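Beta-mannosidase (Trichoderma harzianum, PDB 4CVU) probably removes terminal beta-linked mannose residues from mannosides by hydrolysis, as a glycosylated fungal member of glycoside hydrolase family 2. Local coordinates at residues M682-I687 / H846-P851; F581-Y586 / S743-Y748; L753-T758 / V769-V774. All coordinates share one frame; numbering follows the deposited sequence.

How the interactions relate
All three contacts lie at or within the Ig-like beta-sandwich formed by residues 740-849. Interaction 3 belongs to its interior: six buried apolar residues from strands 752-759 and 765-774 meet between the two sheets. The other two join the sandwich to neighbouring parts of the chain. In interaction 1 a lysine of helix 664-692 reaches edge strand 841-849, a buried polar contact beside a cadmium ion; interaction 2 is a surface contact, largely water-mediated, between loop 581-586 and the end of edge strand 740-747. Ser685 and Tyr586 link interactions 1 and 2, backbone bonds of neighbouring strands link 2 and 3, and Phe849 packs on both Leu753 and Trp746.

Interaction 1. Residues M682-I687 / H846-P851; sequences MYKSEI and HNHFLP. With CD (cadmium ion), chain Y.
Asn847 OD1 is gripped by two donors: Lys684 NZ from across the contact at 2.9 Å, and the next backbone amide of its own strand, His848 N, at 2.7 Å. The lysine bond joins helix 664-692 to strand 841-849, an outermost strand of its sheet in the Ig-like beta-sandwich; the other stays within the strand. Lysine and asparagine approach from opposite directions, and NZ lies in the carbonyl plane on a lone pair, with a C=O...N angle of 140°. His848 N uses a different approach, from above that plane. The lysine spans the gap because its CG is anti to the backbone N (chi1 178°) and the rest of its chain is extended; its side chain also touches Val732 and Thr736 of helix 729-736. Asn847 ND2 is tied separately to Ala742 O, so both ends of the amide are engaged and its flip is fixed. A water adds a second route, accepting from Lys684 NZ at 2.8 Å and donating to His848 O at 2.8 Å. The imidazole of His848 brings a cadmium ion to the same place, with two further waters on the metal. Lys684 NZ stands 4.1 Å from His848 ND1, oblique to the ring, and metal binding probably keeps this nitrogen unprotonated beside the ammonium group. The metal bond, His848 ND1 to cadmium, measures 2.5 Å.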
loop_
_atom_site.group_PDB
_atom_site.type_symbol
_atom_site.label_atom_id
_atom_site.label_comp_id
_atom_site.label_asym_id
_atom_site.label_seq_id
_atom_site.Cartn_x
_atom_site.Cartn_y
_atom_site.Cartn_z
ATOM N N MET A 682 6.668 25.900 18.056
ATOM C CA MET A 682 5.592 26.909 18.122
ATOM C C MET A 682 4.609 26.656 19.277
ATOM O O MET A 682 4.257 27.589 19.970
ATOM C CB MET A 682 4.862 27.073 16.790
ATOM C CG MET A 682 4.056 28.380 16.722
ATOM S SD MET A 682 2.978 28.500 15.277
ATOM C CE MET A 682 1.903 27.130 15.639
ATOM N N TYR A 683 4.209 25.404 19.520
ATOM C CA TYR A 683 3.279 25.133 20.610
ATOM C C TYR A 683 3.932 25.456 21.952
ATOM O O TYR A 683 3.319 26.104 22.811
ATOM C CB TYR A 683 2.760 23.671 20.588
ATOM C CG TYR A 683 1.712 23.384 19.538
ATOM C CD1 TYR A 683 1.900 23.783 18.225
ATOM C CD2 TYR A 683 0.596 22.625 19.825
ATOM C CE1 TYR A 683 0.971 23.494 17.249
ATOM C CE2 TYR A 683 -0.330 22.312 18.840
ATOM C CZ TYR A 683 -0.113 22.750 17.561
ATOM O OH TYR A 683 -1.005 22.488 16.563
ATOM N N LYS A 684 5.200 25.045 22.104
ATOM C CA LYS A 684 6.014 25.367 23.291
ATOM C C LYS A 684 6.021 26.856 23.522
ATOM O O LYS A 684 5.797 27.336 24.640
ATOM C CB LYS A 684 7.433 24.885 23.078
ATOM C CG LYS A 684 8.397 25.184 24.188
ATOM C CD LYS A 684 9.841 25.094 23.680
ATOM C CE LYS A 684 10.855 25.399 24.726
ATOM N NZ LYS A 684 12.245 25.300 24.176
ATOM N N SER A 685 6.307 27.573 22.448
ATOM C CA SER A 685 6.324 29.027 22.510
ATOM C C SER A 685 4.973 29.628 22.985
ATOM O O SER A 685 4.937 30.647 23.747
ATOM C CB SER A 685 6.719 29.606 21.160
ATOM O OG SER A 685 6.822 31.031 21.233
ATOM N N GLU A 686 3.857 29.035 22.549
ATOM C CA GLU A 686 2.575 29.507 22.999
ATOM C C GLU A 686 2.273 29.040 24.405
ATOM O O GLU A 686 1.842 29.821 25.224
ATOM C CB GLU A 686 1.444 29.134 22.031
ATOM C CG GLU A 686 1.502 29.912 20.736
ATOM C CD GLU A 686 0.295 29.729 19.856
ATOM O OE1 GLU A 686 -0.833 29.786 20.326
ATOM O OE2 GLU A 686 0.477 29.571 18.651
ATOM N N ILE A 687 2.482 27.755 24.702
ATOM C CA ILE A 687 2.138 27.268 26.015
ATOM C C ILE A 687 2.858 27.995 27.165
ATOM O O ILE A 687 2.257 28.260 28.199
ATOM C CB ILE A 687 2.440 25.768 26.167
ATOM C CG1 ILE A 687 1.481 24.966 25.277
ATOM C CG2 ILE A 687 2.263 25.419 27.643
ATOM C CD1 ILE A 687 1.805 23.481 25.143
ATOM N N HIS A 846 13.974 20.380 32.124
ATOM C CA HIS A 846 15.069 20.593 31.186
ATOM C C HIS A 846 14.583 21.440 30.015
ATOM O O HIS A 846 13.471 21.316 29.578
ATOM C CB HIS A 846 15.639 19.265 30.701
ATOM C CG HIS A 846 16.143 18.414 31.812
ATOM N ND1 HIS A 846 15.304 17.672 32.620
ATOM C CD2 HIS A 846 17.390 18.253 32.323
ATOM C CE1 HIS A 846 16.017 17.066 33.555
ATOM N NE2 HIS A 846 17.284 17.408 33.400
ATOM N N ASN A 847 15.434 22.314 29.542
ATOM C CA ASN A 847 15.085 23.229 28.474
ATOM C C ASN A 847 16.380 23.765 27.856
ATOM O O ASN A 847 17.488 23.442 28.336
ATOM C CB ASN A 847 14.230 24.367 29.028
ATOM C CG ASN A 847 13.422 25.079 27.962
ATOM O OD1 ASN A 847 13.594 24.860 26.755
ATOM N ND2 ASN A 847 12.516 25.919 28.406
ATOM N N HIS A 848 16.257 24.532 26.779
ATOM C CA HIS A 848 17.401 25.184 26.160
ATOM C C HIS A 848 17.023 26.501 25.485
ATOM O O HIS A 848 15.855 26.735 25.166
ATOM C CB HIS A 848 18.037 24.250 25.130
ATOM C CG HIS A 848 17.392 24.313 23.784
ATOM N ND1 HIS A 848 16.074 23.998 23.579
ATOM C CD2 HIS A 848 17.865 24.711 22.584
ATOM C CE1 HIS A 848 15.763 24.173 22.308
ATOM N NE2 HIS A 848 16.840 24.591 21.680
ATOM N N PHE A 849 18.021 27.344 25.233
ATOM C CA PHE A 849 17.830 28.551 24.449
ATOM C C PHE A 849 18.918 28.691 23.390
ATOM O O PHE A 849 20.121 28.711 23.700
ATOM C CB PHE A 849 17.832 29.804 25.302
ATOM C CG PHE A 849 17.843 31.066 24.492
ATOM C CD1 PHE A 849 16.757 31.393 23.678
ATOM C CD2 PHE A 849 18.920 31.925 24.521
ATOM C CE1 PHE A 849 16.753 32.570 22.916
ATOM C CE2 PHE A 849 18.923 33.100 23.768
ATOM C CZ PHE A 849 17.842 33.422 22.958
ATOM N N LEU A 850 18.482 28.803 22.150
ATOM C CA LEU A 850 19.357 28.978 21.030
ATOM C C LEU A 850 19.205 30.420 20.546
ATOM O O LEU A 850 18.112 30.829 20.184
ATOM C CB LEU A 850 18.956 27.999 19.951
ATOM C CG LEU A 850 20.000 27.655 18.905
ATOM C CD1 LEU A 850 21.083 26.748 19.489
ATOM C CD2 LEU A 850 19.322 26.990 17.722
ATOM N N PRO A 851 20.297 31.199 20.550
ATOM C CA PRO A 851 20.278 32.631 20.198
ATOM C C PRO A 851 20.192 32.925 18.697
ATOM O O PRO A 851 20.204 34.080 18.289
ATOM C CB PRO A 851 21.597 33.141 20.751
ATOM C CG PRO A 851 22.500 31.958 20.654
ATOM C CD PRO A 851 21.653 30.750 20.912
HETATM CD CD CD Y . 15.369 21.588 24.014
HETATM O O HOH W 1 13.359 27.844 24.422
HETATM O O HOH W 2 15.663 20.189 21.638
HETATM O O HOH W 3 16.305 19.946 26.063
#

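Interaction 2. Residues F581-Y586 / S743-Y748; sequences FDTSAY and SAFWNY
Phe581 meets Tyr748 through its backbone: Phe581 O lies 3.8 Å from Tyr748 CE2, at the ring edge and near its plane. Its amide is linked to the same tyrosine by a water held by Phe581 N and Tyr748 OH. Two more waters lie between Phe581 O and Trp746 O; one of them, 2.7 Å from Phe581 O and 2.8 Å from Trp746 O, sits at the edge of the Tyr748 ring in its plane. The other also accepts from Thr583 N, and these two waters have more acceptors around them than protons, so the bonds are probably shared. The Phe581 ring turns away from the strand to meet Tyr655 edge-to-face and to touch helix 664-692. Asp582 follows, its CB 3.4 Å from Tyr748 OH; the two side chains cross at about a right angle, with carboxylate and ring planes 64° apart. With CG between the backbone N and the carbonyl carbon (chi1 52°), the Tyr748 ring reaches toward the loop; its CB rests over the centre of the Trp746 ring. Here a loop between strands 570-572 and 592-595 meets the end of edge strand 740-747 of the Ig-like sandwich. The loop is shaped by an Asx turn: Asp582 OD1 accepts from Ser584 N and Ser584 OG, both on one face of the carboxylate. Thr583 then points toward the strand, its CG2 4.2 Å from Phe745 CD2 at the ring edge. The Phe745 ring also makes a cation-pi contact with Arg692.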
loop_
_atom_site.group_PDB
_atom_site.type_symbol
_atom_site.label_atom_id
_atom_site.label_comp_id
_atom_site.label_asym_id
_atom_site.label_seq_id
_atom_site.Cartn_x
_atom_site.Cartn_y
_atom_site.Cartn_z
ATOM N N PHE A 581 6.864 32.908 16.293
ATOM C CA PHE A 581 7.594 32.907 17.568
ATOM C C PHE A 581 7.660 34.292 18.193
ATOM O O PHE A 581 8.465 34.546 19.074
ATOM C CB PHE A 581 8.992 32.368 17.322
ATOM C CG PHE A 581 8.976 30.941 16.829
ATOM C CD1 PHE A 581 8.636 29.929 17.705
ATOM C CD2 PHE A 581 9.259 30.630 15.523
ATOM C CE1 PHE A 581 8.592 28.594 17.259
ATOM C CE2 PHE A 581 9.230 29.293 15.075
ATOM C CZ PHE A 581 8.878 28.305 15.958
ATOM N N ASP A 582 6.805 35.162 17.725
ATOM C CA ASP A 582 6.747 36.546 18.216
ATOM C C ASP A 582 5.634 36.694 19.226
ATOM O O ASP A 582 4.452 36.817 18.875
ATOM C CB ASP A 582 6.488 37.463 17.034
ATOM C CG ASP A 582 6.494 38.923 17.451
ATOM O OD1 ASP A 582 6.564 39.164 18.677
ATOM O OD2 ASP A 582 6.411 39.789 16.570
ATOM N N THR A 583 5.985 36.682 20.506
ATOM C CA THR A 583 4.969 36.704 21.564
ATOM C C THR A 583 4.063 37.939 21.560
ATOM O O THR A 583 2.981 37.895 22.152
ATOM C CB THR A 583 5.587 36.616 22.963
ATOM O OG1 THR A 583 6.527 37.677 23.110
ATOM C CG2 THR A 583 6.282 35.271 23.164
ATOM N N SER A 584 4.453 39.017 20.873
ATOM C CA SER A 584 3.534 40.149 20.754
ATOM C C SER A 584 2.389 39.873 19.754
ATOM O O SER A 584 1.454 40.658 19.677
ATOM C CB SER A 584 4.286 41.449 20.434
ATOM O OG SER A 584 5.047 41.346 19.263
ATOM N N ALA A 585 2.443 38.745 19.026
ATOM C CA ALA A 585 1.349 38.344 18.172
ATOM C C ALA A 585 0.340 37.379 18.838
ATOM O O ALA A 585 -0.752 37.190 18.297
ATOM C CB ALA A 585 1.865 37.745 16.873
ATOM N N TYR A 586 0.689 36.812 19.998
ATOM C CA TYR A 586 -0.212 35.905 20.723
ATOM C C TYR A 586 -1.355 36.624 21.481
ATOM O O TYR A 586 -1.191 37.741 21.954
ATOM C CB TYR A 586 0.566 34.997 21.680
ATOM C CG TYR A 586 1.704 34.192 21.067
ATOM C CD1 TYR A 586 1.822 33.983 19.697
ATOM C CD2 TYR A 586 2.677 33.637 21.892
ATOM C CE1 TYR A 586 2.889 33.249 19.172
ATOM C CE2 TYR A 586 3.749 32.928 21.388
ATOM C CZ TYR A 586 3.864 32.730 20.039
ATOM O OH TYR A 586 4.907 31.988 19.594
ATOM N N SER A 743 11.360 28.939 31.511
ATOM C CA SER A 743 10.968 29.215 30.146
ATOM C C SER A 743 11.765 30.391 29.599
ATOM O O SER A 743 11.916 31.397 30.296
ATOM C CB SER A 743 9.468 29.524 30.085
ATOM O OG SER A 743 8.661 28.396 30.444
ATOM N N ALA A 744 12.250 30.262 28.355
ATOM C CA ALA A 744 13.063 31.301 27.714
ATOM C C ALA A 744 12.233 32.082 26.727
ATOM O O ALA A 744 11.697 31.511 25.796
ATOM C CB ALA A 744 14.258 30.685 26.995
ATOM N N PHE A 745 12.163 33.387 26.930
ATOM C CA PHE A 745 11.407 34.303 26.073
ATOM C C PHE A 745 12.393 35.172 25.313
ATOM O O PHE A 745 13.168 35.924 25.929
ATOM C CB PHE A 745 10.502 35.211 26.913
ATOM C CG PHE A 745 9.310 34.509 27.499
ATOM C CD1 PHE A 745 9.410 33.809 28.688
ATOM C CD2 PHE A 745 8.086 34.570 26.874
ATOM C CE1 PHE A 745 8.313 33.164 29.242
ATOM C CE2 PHE A 745 6.976 33.931 27.413
ATOM C CZ PHE A 745 7.085 33.229 28.598
ATOM N N TRP A 746 12.365 35.088 23.991
ATOM C CA TRP A 746 13.316 35.833 23.173
ATOM C C TRP A 746 12.606 36.898 22.361
ATOM O O TRP A 746 11.832 36.591 21.456
ATOM C CB TRP A 746 14.081 34.886 22.250
ATOM C CG TRP A 746 15.200 35.563 21.446
ATOM C CD1 TRP A 746 15.952 36.660 21.813
ATOM C CD2 TRP A 746 15.696 35.147 20.171
ATOM N NE1 TRP A 746 16.865 36.953 20.834
ATOM C CE2 TRP A 746 16.736 36.041 19.817
ATOM C CE3 TRP A 746 15.357 34.108 19.285
ATOM C CZ2 TRP A 746 17.441 35.928 18.605
ATOM C CZ3 TRP A 746 16.057 33.994 18.081
ATOM C CH2 TRP A 746 17.084 34.901 17.753
ATOM N N ASN A 747 12.833 38.154 22.715
ATOM C CA ASN A 747 12.408 39.246 21.875
ATOM C C ASN A 747 13.527 39.456 20.868
ATOM O O ASN A 747 14.563 39.999 21.202
ATOM C CB ASN A 747 12.138 40.496 22.710
ATOM C CG ASN A 747 11.531 41.613 21.894
ATOM O OD1 ASN A 747 11.765 41.708 20.686
ATOM N ND2 ASN A 747 10.736 42.464 22.541
ATOM N N TYR A 748 13.329 38.996 19.640
ATOM C CA TYR A 748 14.420 38.967 18.665
ATOM C C TYR A 748 14.607 40.268 17.896
ATOM O O TYR A 748 15.619 40.435 17.239
ATOM C CB TYR A 748 14.291 37.775 17.704
ATOM C CG TYR A 748 12.943 37.631 17.017
ATOM C CD1 TYR A 748 12.587 38.459 15.957
ATOM C CD2 TYR A 748 12.033 36.638 17.417
ATOM C CE1 TYR A 748 11.359 38.318 15.320
ATOM C CE2 TYR A 748 10.814 36.483 16.785
ATOM C CZ TYR A 748 10.471 37.330 15.751
ATOM O OH TYR A 748 9.271 37.187 15.123
HETATM O O HOH W 4 8.620 34.565 14.556
HETATM O O HOH W 5 8.945 36.948 20.964
HETATM O O HOH W 6 10.994 34.327 19.967
#

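Interaction 3. Residues L753-T758 / V769-V774; sequences LEIWVT and VSLTWV
Three apolar pairs carry this contact. Val757 CG2 meets Val769 CG2 at 4.1 Å, Ile755 CD1 meets Leu771 CD2 at 4.1 Å, and Leu753 CD2 lies 4.4 Å from Trp773 CZ2, oblique to the indole. In the first two pairs the side chains slide past each other in opposite directions, and each pair meets through one methyl from either strand. Both valines present the branch that is anti to the carbonyl carbon, with CG1 anti to the backbone N (chi1 171° for Val757). Trp773 differs: its CB does not aim at the opposite strand, and the indole end makes the approach. All six residues are buried; Phe793 touches both valines, and Leu822 packs against Trp773. The strands run nearly antiparallel, at 156°, with their axes 10.8 Å apart, a separation for side-chain packing rather than backbone pairing. They belong to different sheets: strand 752-759 is the middle of a three-stranded sheet, and strand 765-774 lies within a four-stranded one. The two sheets face each other as the beta-sandwich of the Mannosidase Ig/CBM-like domain. On the face of strand 752-759 turned from the core, Trp756 NE1 donates to Glu754 OE1 at 3.0 Å, with an N-H...O angle of 162°; the acceptor lies in the ring plane, and NE1 meets the carboxylate oxygen from its anti side, tilted out of the carboxylate plane. Arg692 makes a cation-pi contact with this tryptophan. On strand 765-774, the Asn784 amide bonds the backbone, OD1 accepting from Trp773 N and ND2 donating to Leu771 O.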
loop_
_atom_site.group_PDB
_atom_site.type_symbol
_atom_site.label_atom_id
_atom_site.label_comp_id
_atom_site.label_asym_id
_atom_site.label_seq_id
_atom_site.Cartn_x
_atom_site.Cartn_y
_atom_site.Cartn_z
ATOM N N LEU A 753 16.749 38.574 25.950
ATOM C CA LEU A 753 16.346 37.290 26.527
ATOM C C LEU A 753 15.781 37.500 27.947
ATOM O O LEU A 753 16.345 38.271 28.737
ATOM C CB LEU A 753 17.527 36.310 26.553
ATOM C CG LEU A 753 17.423 34.996 27.331
ATOM C CD1 LEU A 753 16.404 34.044 26.733
ATOM C CD2 LEU A 753 18.797 34.328 27.413
ATOM N N GLU A 754 14.652 36.838 28.232
ATOM C CA GLU A 754 14.092 36.751 29.587
ATOM C C GLU A 754 13.876 35.298 29.917
ATOM O O GLU A 754 13.466 34.542 29.054
ATOM C CB GLU A 754 12.761 37.470 29.694
ATOM C CG GLU A 754 12.862 38.958 29.386
ATOM C CD GLU A 754 11.549 39.701 29.573
ATOM O OE1 GLU A 754 10.510 39.064 29.801
ATOM O OE2 GLU A 754 11.555 40.951 29.486
ATOM N N ILE A 755 14.192 34.907 31.153
ATOM C CA ILE A 755 13.841 33.583 31.652
ATOM C C ILE A 755 12.920 33.729 32.858
ATOM O O ILE A 755 13.224 34.440 33.819
ATOM C CB ILE A 755 15.066 32.736 32.014
ATOM C CG1 ILE A 755 15.943 32.588 30.771
ATOM C CG2 ILE A 755 14.613 31.356 32.476
ATOM C CD1 ILE A 755 17.372 32.330 31.070
ATOM N N TRP A 756 11.781 33.057 32.779
ATOM C CA TRP A 756 10.784 33.065 33.836
ATOM C C TRP A 756 10.580 31.665 34.339
ATOM O O TRP A 756 10.666 30.705 33.553
ATOM C CB TRP A 756 9.454 33.550 33.281
ATOM C CG TRP A 756 9.448 34.961 32.818
ATOM C CD1 TRP A 756 10.086 35.471 31.748
ATOM C CD2 TRP A 756 8.716 36.030 33.405
ATOM N NE1 TRP A 756 9.797 36.814 31.618
ATOM C CE2 TRP A 756 8.946 37.175 32.624
ATOM C CE3 TRP A 756 7.841 36.120 34.493
ATOM C CZ2 TRP A 756 8.367 38.413 32.915
ATOM C CZ3 TRP A 756 7.272 37.351 34.791
ATOM C CH2 TRP A 756 7.541 38.487 34.005
ATOM N N VAL A 757 10.299 31.549 35.636
ATOM C CA VAL A 757 9.903 30.285 36.235
ATOM C C VAL A 757 8.400 30.330 36.571
ATOM O O VAL A 757 7.918 31.270 37.246
ATOM C CB VAL A 757 10.716 29.964 37.495
ATOM C CG1 VAL A 757 10.147 28.753 38.217
ATOM C CG2 VAL A 757 12.189 29.732 37.160
ATOM N N THR A 758 7.679 29.287 36.153
ATOM C CA THR A 758 6.221 29.240 36.292
ATOM C C THR A 758 5.815 27.933 36.936
ATOM O O THR A 758 6.345 26.896 36.582
ATOM C CB THR A 758 5.528 29.371 34.908
ATOM O OG1 THR A 758 5.856 30.631 34.311
ATOM C CG2 THR A 758 4.023 29.297 35.049
ATOM N N VAL A 769 17.821 27.236 39.161
ATOM C CA VAL A 769 18.006 26.931 37.761
ATOM C C VAL A 769 19.470 27.112 37.401
ATOM O O VAL A 769 20.042 28.176 37.623
ATOM C CB VAL A 769 17.123 27.839 36.883
ATOM C CG1 VAL A 769 17.366 27.575 35.410
ATOM C CG2 VAL A 769 15.665 27.613 37.232
ATOM N N SER A 770 20.067 26.076 36.833
ATOM C CA SER A 770 21.430 26.178 36.326
ATOM C C SER A 770 21.379 26.646 34.879
ATOM O O SER A 770 20.529 26.216 34.120
ATOM C CB SER A 770 22.191 24.855 36.464
ATOM O OG SER A 770 21.520 23.801 35.811
ATOM N N LEU A 771 22.284 27.558 34.531
ATOM C CA LEU A 771 22.314 28.220 33.232
ATOM C C LEU A 771 23.720 28.096 32.654
ATOM O O LEU A 771 24.624 28.855 33.045
ATOM C CB LEU A 771 21.949 29.689 33.398
ATOM C CG LEU A 771 20.573 29.924 34.045
ATOM C CD1 LEU A 771 20.391 31.378 34.442
ATOM C CD2 LEU A 771 19.461 29.475 33.111
ATOM N N THR A 772 23.895 27.142 31.738
ATOM C CA THR A 772 25.198 26.782 31.210
ATOM C C THR A 772 25.341 27.089 29.721
ATOM O O THR A 772 24.730 26.420 28.896
ATOM C CB THR A 772 25.464 25.273 31.398
ATOM O OG1 THR A 772 25.248 24.923 32.765
ATOM C CG2 THR A 772 26.911 24.902 30.985
ATOM N N TRP A 773 26.194 28.059 29.389
ATOM C CA TRP A 773 26.464 28.421 28.004
ATOM C C TRP A 773 27.660 27.617 27.458
ATOM O O TRP A 773 28.774 27.704 27.999
ATOM C CB TRP A 773 26.770 29.907 27.882
ATOM C CG TRP A 773 25.610 30.830 27.968
ATOM C CD1 TRP A 773 25.188 31.531 29.066
ATOM C CD2 TRP A 773 24.738 31.212 26.894
ATOM N NE1 TRP A 773 24.099 32.301 28.749
ATOM C CE2 TRP A 773 23.812 32.137 27.417
ATOM C CE3 TRP A 773 24.653 30.864 25.543
ATOM C CZ2 TRP A 773 22.788 32.711 26.626
ATOM C CZ3 TRP A 773 23.631 31.431 24.762
ATOM C CH2 TRP A 773 22.730 32.353 25.311
ATOM N N VAL A 774 27.423 26.845 26.391
ATOM C CA VAL A 774 28.489 26.142 25.683
ATOM C C VAL A 774 28.426 26.462 24.193
ATOM O O VAL A 774 27.406 26.937 23.710
ATOM C CB VAL A 774 28.402 24.627 25.903
ATOM C CG1 VAL A 774 28.481 24.310 27.389
ATOM C CG2 VAL A 774 27.132 24.062 25.306
#